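Paenibacillus xanthan lyase (Paenibacillus, PDB 6F2P) cleaves the polysaccharide xanthan as a lyase, with family 8 polysaccharide lyase domains followed by further beta-sandwich modules that probably help bind carbohydrate. Local coordinates at residues P765-A770 against N789-K794; V807-D812 against L891-F896. All blocks are in the same frame, centred on the assembly; numbering follows the deposited sequence.

Contact 1: P765-A770 against N789-K794; sequences PNPYEA and NASGGK. With CA (calcium ion), chain C.
P767 makes the first contact of the 765-770 segment with the 789-794 loop. The peptide bond before it is cis. P767 CG lies 3.6 Å from S791 OG, packing beside the hydroxyl. E769 and S791 carry the contact. The E769 side chain is bent at chi2 (-74°), and this bend turns the carboxylate to the loop and the metal. E769 OE1 accepts a hydrogen bond of 2.8 Å from S791 OG. The donor comes to the syn side of the carboxylate, 17° out of its plane. E769 OE2 binds the calcium ion at 2.5 Å. The two oxygens thus do separate work, and the serine bond and the metal bond together hold the carboxylate's rotation. An alanine at S791 has no hydroxyl to give E769 OE1, and the carboxylate would probably be freer to turn about its metal bond. The loop adds two backbone ligands: S791 O at 2.3 Å and K794 O at 2.4 Å from the calcium. Between them the chain bends in a type II beta turn, A790-G793, closed by the bond from G793 N to A790 O at 2.8 Å. G792 takes the third position of the turn with positive phi, which favours glycine. E771 and D894 complete the site. The ion sits where strand 768-769 and the 789-794 loop, leading into strand 794-798, meet strand 891-900. Acidic side chains and loop carbonyls gather round one calcium in a beta-sandwich, as in many carbohydrate-binding modules; here the ion ties the 765-770 segment to the 789-794 loop.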
loop_
_atom_site.group_PDB
_atom_site.type_symbol
_atom_site.label_atom_id
_atom_site.label_comp_id
_atom_site.label_asym_id
_atom_site.label_seq_id
_atom_site.Cartn_x
_atom_site.Cartn_y
_atom_site.Cartn_z
ATOM N N PRO A 765 6.541 -14.447 26.377
ATOM C CA PRO A 765 7.166 -13.205 26.850
ATOM C C PRO A 765 6.459 -12.571 28.050
ATOM O O PRO A 765 6.024 -11.426 27.962
ATOM C CB PRO A 765 7.059 -12.282 25.631
ATOM C CG PRO A 765 5.897 -12.792 24.880
ATOM C CD PRO A 765 5.942 -14.286 25.040
ATOM N N ASN A 766 6.356 -13.299 29.155
ATOM C CA ASN A 766 5.736 -12.775 30.367
ATOM C C ASN A 766 6.653 -11.803 31.097
ATOM O O ASN A 766 7.853 -12.044 31.195
ATOM C CB ASN A 766 5.338 -13.922 31.306
ATOM C CG ASN A 766 4.058 -14.621 30.868
ATOM O OD1 ASN A 766 3.110 -13.978 30.408
ATOM N ND2 ASN A 766 4.024 -15.942 31.012
ATOM N N PRO A 767 6.092 -10.686 31.593
ATOM C CA PRO A 767 4.687 -10.314 31.393
ATOM C C PRO A 767 4.489 -9.516 30.102
ATOM O O PRO A 767 5.443 -8.920 29.593
ATOM C CB PRO A 767 4.395 -9.427 32.604
ATOM C CG PRO A 767 5.698 -8.751 32.868
ATOM C CD PRO A 767 6.786 -9.744 32.495
ATOM N N TYR A 768 3.269 -9.526 29.572
ATOM C CA TYR A 768 2.924 -8.707 28.424
ATOM C C TYR A 768 2.535 -7.339 28.969
ATOM O O TYR A 768 1.423 -7.172 29.464
ATOM C CB TYR A 768 1.712 -9.289 27.699
ATOM C CG TYR A 768 1.922 -10.597 26.962
ATOM C CD1 TYR A 768 1.789 -11.819 27.612
ATOM C CD2 TYR A 768 2.199 -10.610 25.603
ATOM C CE1 TYR A 768 1.957 -13.013 26.933
ATOM C CE2 TYR A 768 2.367 -11.794 24.918
ATOM C CZ TYR A 768 2.248 -12.991 25.588
ATOM O OH TYR A 768 2.418 -14.171 24.904
ATOM N N GLU A 769 3.435 -6.363 28.898
ATOM C CA GLU A 769 3.154 -5.045 29.468
ATOM C C GLU A 769 2.074 -4.305 28.701
ATOM O O GLU A 769 2.213 -4.056 27.502
ATOM C CB GLU A 769 4.423 -4.199 29.530
ATOM C CG GLU A 769 5.552 -4.863 30.294
ATOM C CD GLU A 769 5.327 -4.862 31.799
ATOM O OE1 GLU A 769 6.282 -5.193 32.529
ATOM O OE2 GLU A 769 4.213 -4.526 32.259
ATOM N N ALA A 770 1.002 -3.955 29.406
ATOM C CA ALA A 770 -0.141 -3.283 28.802
ATOM C C ALA A 770 0.298 -2.008 28.094
ATOM O O ALA A 770 -0.136 -1.723 26.984
ATOM C CB ALA A 770 -1.182 -2.969 29.859
ATOM N N ASN A 789 5.327 1.214 41.453
ATOM C CA ASN A 789 4.771 -0.047 41.943
ATOM C C ASN A 789 4.274 -0.955 40.824
ATOM O O ASN A 789 3.829 -2.074 41.079
ATOM C CB ASN A 789 3.608 0.211 42.897
ATOM C CG ASN A 789 4.018 0.974 44.128
ATOM O OD1 ASN A 789 3.338 1.918 44.534
ATOM N ND2 ASN A 789 5.130 0.565 44.743
ATOM N N ALA A 790 4.320 -0.460 39.592
ATOM C CA ALA A 790 3.804 -1.209 38.462
ATOM C C ALA A 790 4.925 -1.904 37.717
ATOM O O ALA A 790 6.066 -1.423 37.680
ATOM C CB ALA A 790 3.046 -0.298 37.525
ATOM N N SER A 791 4.584 -3.048 37.139
ATOM C CA SER A 791 5.485 -3.784 36.272
ATOM C C SER A 791 5.939 -2.890 35.118
ATOM O O SER A 791 5.117 -2.337 34.384
ATOM C CB SER A 791 4.766 -5.009 35.723
ATOM O OG SER A 791 5.676 -5.946 35.183
ATOM N N GLY A 792 7.251 -2.738 34.970
ATOM C CA GLY A 792 7.808 -1.894 33.932
ATOM C C GLY A 792 7.724 -0.419 34.280
ATOM O O GLY A 792 8.083 0.443 33.476
ATOM N N GLY A 793 7.235 -0.127 35.480
ATOM C CA GLY A 793 7.129 1.242 35.950
ATOM C C GLY A 793 6.021 2.016 35.266
ATOM O O GLY A 793 5.943 3.237 35.393
ATOM N N LYS A 794 5.162 1.310 34.539
ATOM C CA LYS A 794 4.065 1.953 33.826
ATOM C C LYS A 794 2.783 1.141 33.920
ATOM O O LYS A 794 2.810 -0.087 33.931
ATOM C CB LYS A 794 4.431 2.177 32.357
ATOM C CG LYS A 794 5.597 3.131 32.129
ATOM C CD LYS A 794 5.920 3.263 30.649
ATOM C CE LYS A 794 7.029 4.280 30.421
ATOM N NZ LYS A 794 6.639 5.633 30.910
HETATM CA CA CA C . 3.262 -2.312 33.058
#

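Contact 2: V807-D812 against L891-F896; sequences VEFSLD and LMLDNF. With CA (calcium ion), chain C.
This contact belongs to the hydrophobic core between the two facing sheets of a beta-sandwich, where F809 and L811 meet L893 and F896. All four side chains are buried. F809 reaches across to both L893 and F896. Its CG stands anti to the carbonyl carbon (chi1 -55°), which sends the ring toward the other sheet. There F809 CE2 touches L893 CD2 at 3.7 Å, with CZ of the same ring hardly farther off. The methyl approaches obliquely. L893 comes from the opposite direction. F896, on the same strand as L893, brings CE2 to 4.0 Å from F809 CD2. That F809 atom sits at the edge of the F896 ring, near its plane, and the two side chains cross at about a right angle. L811 completes the group: its CD2 is 4.1 Å from F896 CD2.

The strands lie in different sheets. The axes of the segments 807-812 and 891-896 approach to 10.8 Å, with their N-to-C directions 35° apart. This is face-to-face sandwich packing, made by side chains alone. F875 also meets the F896 ring, and L796 packs on F809, so neighbours in both sheets extend the core.

Between L893 and F896 the strand has a classic beta bulge: D894 and N895 both face R824 on the next strand. The extra residue lets L893 and F896, three apart, both point inward. At the bulge, D894 binds the calcium ion twice, through OD1 at 2.3 Å and through its backbone O at 2.8 Å. D894 OD2 forms a salt bridge with R824, which probably helps hold the carboxylate in place beside the metal.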
loop_
_atom_site.group_PDB
_atom_site.type_symbol
_atom_site.label_atom_id
_atom_site.label_comp_id
_atom_site.label_asym_id
_atom_site.label_seq_id
_atom_site.Cartn_x
_atom_site.Cartn_y
_atom_site.Cartn_z
ATOM N N VAL A 807 -11.321 -2.175 25.267
ATOM C CA VAL A 807 -10.027 -1.973 24.630
ATOM C C VAL A 807 -9.516 -3.357 24.251
ATOM O O VAL A 807 -9.514 -4.272 25.076
ATOM C CB VAL A 807 -9.007 -1.294 25.562
ATOM C CG1 VAL A 807 -7.702 -1.026 24.818
ATOM C CG2 VAL A 807 -9.578 -0.012 26.146
ATOM N N GLU A 808 -9.120 -3.518 22.996
ATOM C CA GLU A 808 -8.722 -4.819 22.491
ATOM C C GLU A 808 -7.241 -4.777 22.117
ATOM O O GLU A 808 -6.819 -3.937 21.313
ATOM C CB GLU A 808 -9.596 -5.201 21.292
ATOM C CG GLU A 808 -9.308 -6.570 20.694
ATOM C CD GLU A 808 -10.307 -6.955 19.616
ATOM O OE1 GLU A 808 -11.219 -7.760 19.914
ATOM O OE2 GLU A 808 -10.183 -6.456 18.475
ATOM N N PHE A 809 -6.457 -5.666 22.720
ATOM C CA PHE A 809 -5.016 -5.691 22.498
ATOM C C PHE A 809 -4.614 -6.857 21.602
ATOM O O PHE A 809 -5.362 -7.821 21.449
ATOM C CB PHE A 809 -4.268 -5.825 23.822
ATOM C CG PHE A 809 -4.608 -4.776 24.835
ATOM C CD1 PHE A 809 -3.896 -3.585 24.883
ATOM C CD2 PHE A 809 -5.611 -4.994 25.771
ATOM C CE1 PHE A 809 -4.191 -2.613 25.830
ATOM C CE2 PHE A 809 -5.906 -4.037 26.728
ATOM C CZ PHE A 809 -5.193 -2.842 26.757
ATOM N N SER A 810 -3.420 -6.776 21.026
ATOM C CA SER A 810 -2.873 -7.903 20.289
ATOM C C SER A 810 -1.623 -8.423 20.983
ATOM O O SER A 810 -0.651 -7.695 21.165
ATOM C CB SER A 810 -2.554 -7.523 18.844
ATOM O OG SER A 810 -2.086 -8.657 18.136
ATOM N N LEU A 811 -1.666 -9.693 21.375
ATOM C CA LEU A 811 -0.564 -10.333 22.077
ATOM C C LEU A 811 0.020 -11.441 21.214
ATOM O O LEU A 811 -0.717 -12.209 20.588
ATOM C CB LEU A 811 -1.044 -10.924 23.405
ATOM C CG LEU A 811 -1.350 -10.011 24.600
ATOM C CD1 LEU A 811 -2.466 -9.003 24.300
ATOM C CD2 LEU A 811 -1.701 -10.862 25.824
ATOM N N ASP A 812 1.345 -11.521 21.178
ATOM C CA ASP A 812 2.014 -12.602 20.469
ATOM C C ASP A 812 2.180 -13.820 21.388
ATOM O O ASP A 812 3.047 -13.833 22.263
ATOM C CB ASP A 812 3.378 -12.134 19.958
ATOM C CG ASP A 812 4.020 -13.130 19.011
ATOM O OD1 ASP A 812 3.460 -14.238 18.832
ATOM O OD2 ASP A 812 5.092 -12.806 18.450
ATOM N N LEU A 891 -10.007 1.851 34.685
ATOM C CA LEU A 891 -9.183 0.721 35.081
ATOM C C LEU A 891 -7.716 1.076 34.927
ATOM O O LEU A 891 -7.339 1.808 34.007
ATOM C CB LEU A 891 -9.522 -0.489 34.211
ATOM C CG LEU A 891 -8.788 -1.814 34.421
ATOM C CD1 LEU A 891 -9.140 -2.434 35.769
ATOM C CD2 LEU A 891 -9.124 -2.771 33.287
ATOM N N MET A 892 -6.894 0.571 35.840
ATOM C CA MET A 892 -5.450 0.727 35.742
ATOM C C MET A 892 -4.799 -0.623 35.436
ATOM O O MET A 892 -4.429 -1.367 36.350
ATOM C CB MET A 892 -4.878 1.309 37.040
ATOM C CG MET A 892 -5.150 2.791 37.242
ATOM S SD MET A 892 -4.242 3.831 36.078
ATOM C CE MET A 892 -5.276 5.294 36.085
ATOM N N LEU A 893 -4.662 -0.936 34.150
ATOM C CA LEU A 893 -4.105 -2.217 33.717
ATOM C C LEU A 893 -2.572 -2.199 33.672
ATOM O O LEU A 893 -1.974 -1.362 32.997
ATOM C CB LEU A 893 -4.680 -2.583 32.346
ATOM C CG LEU A 893 -4.232 -3.861 31.635
ATOM C CD1 LEU A 893 -4.440 -5.093 32.504
ATOM C CD2 LEU A 893 -5.007 -3.990 30.332
ATOM N N ASP A 894 -1.937 -3.123 34.386
ATOM C CA ASP A 894 -0.477 -3.168 34.413
ATOM C C ASP A 894 0.057 -4.125 33.356
ATOM O O ASP A 894 0.886 -3.739 32.533
ATOM C CB ASP A 894 0.048 -3.546 35.810
ATOM C CG ASP A 894 1.574 -3.425 35.929
ATOM O OD1 ASP A 894 2.219 -2.953 34.962
ATOM O OD2 ASP A 894 2.130 -3.786 36.993
ATOM N N ASN A 895 -0.415 -5.371 33.382
ATOM C CA ASN A 895 0.037 -6.363 32.409
ATOM C C ASN A 895 -0.858 -7.595 32.305
ATOM O O ASN A 895 -1.861 -7.710 33.005
ATOM C CB ASN A 895 1.492 -6.777 32.679
ATOM C CG ASN A 895 1.675 -7.490 34.014
ATOM O OD1 ASN A 895 0.767 -8.149 34.519
ATOM N ND2 ASN A 895 2.869 -7.369 34.583
ATOM N N PHE A 896 -0.484 -8.501 31.408
ATOM C CA PHE A 896 -1.068 -9.830 31.348
ATOM C C PHE A 896 0.049 -10.837 31.589
ATOM O O PHE A 896 1.214 -10.566 31.295
ATOM C CB PHE A 896 -1.682 -10.107 29.976
ATOM C CG PHE A 896 -2.923 -9.312 29.677
ATOM C CD1 PHE A 896 -4.133 -9.652 30.257
ATOM C CD2 PHE A 896 -2.884 -8.248 28.787
ATOM C CE1 PHE A 896 -5.277 -8.937 29.979
ATOM C CE2 PHE A 896 -4.033 -7.525 28.498
ATOM C CZ PHE A 896 -5.231 -7.871 29.099
HETATM CA CA CA C . 3.262 -2.312 33.058
#

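Contacts 1 and 2 have their centres 10 Å apart in one beta-sandwich module. Along the chain they come in series, with contact 1 closed before contact 2 opens. Strands 768-769 and 891-900 are neighbours in one sheet, whereas strand 806-813 belongs to the facing sheet. The calcium ion joins the two: contact 1 gives three of its ligand residues, and D894 of contact 2 gives another. S791 N to D894 OD2 (2.6 Å) and Y768 OH to D812 O (2.7 Å) are probable hydrogen bonds between the contacts. Strand 891-900 thus serves both, binding the metal at D894 and packing the core through L893 and F896.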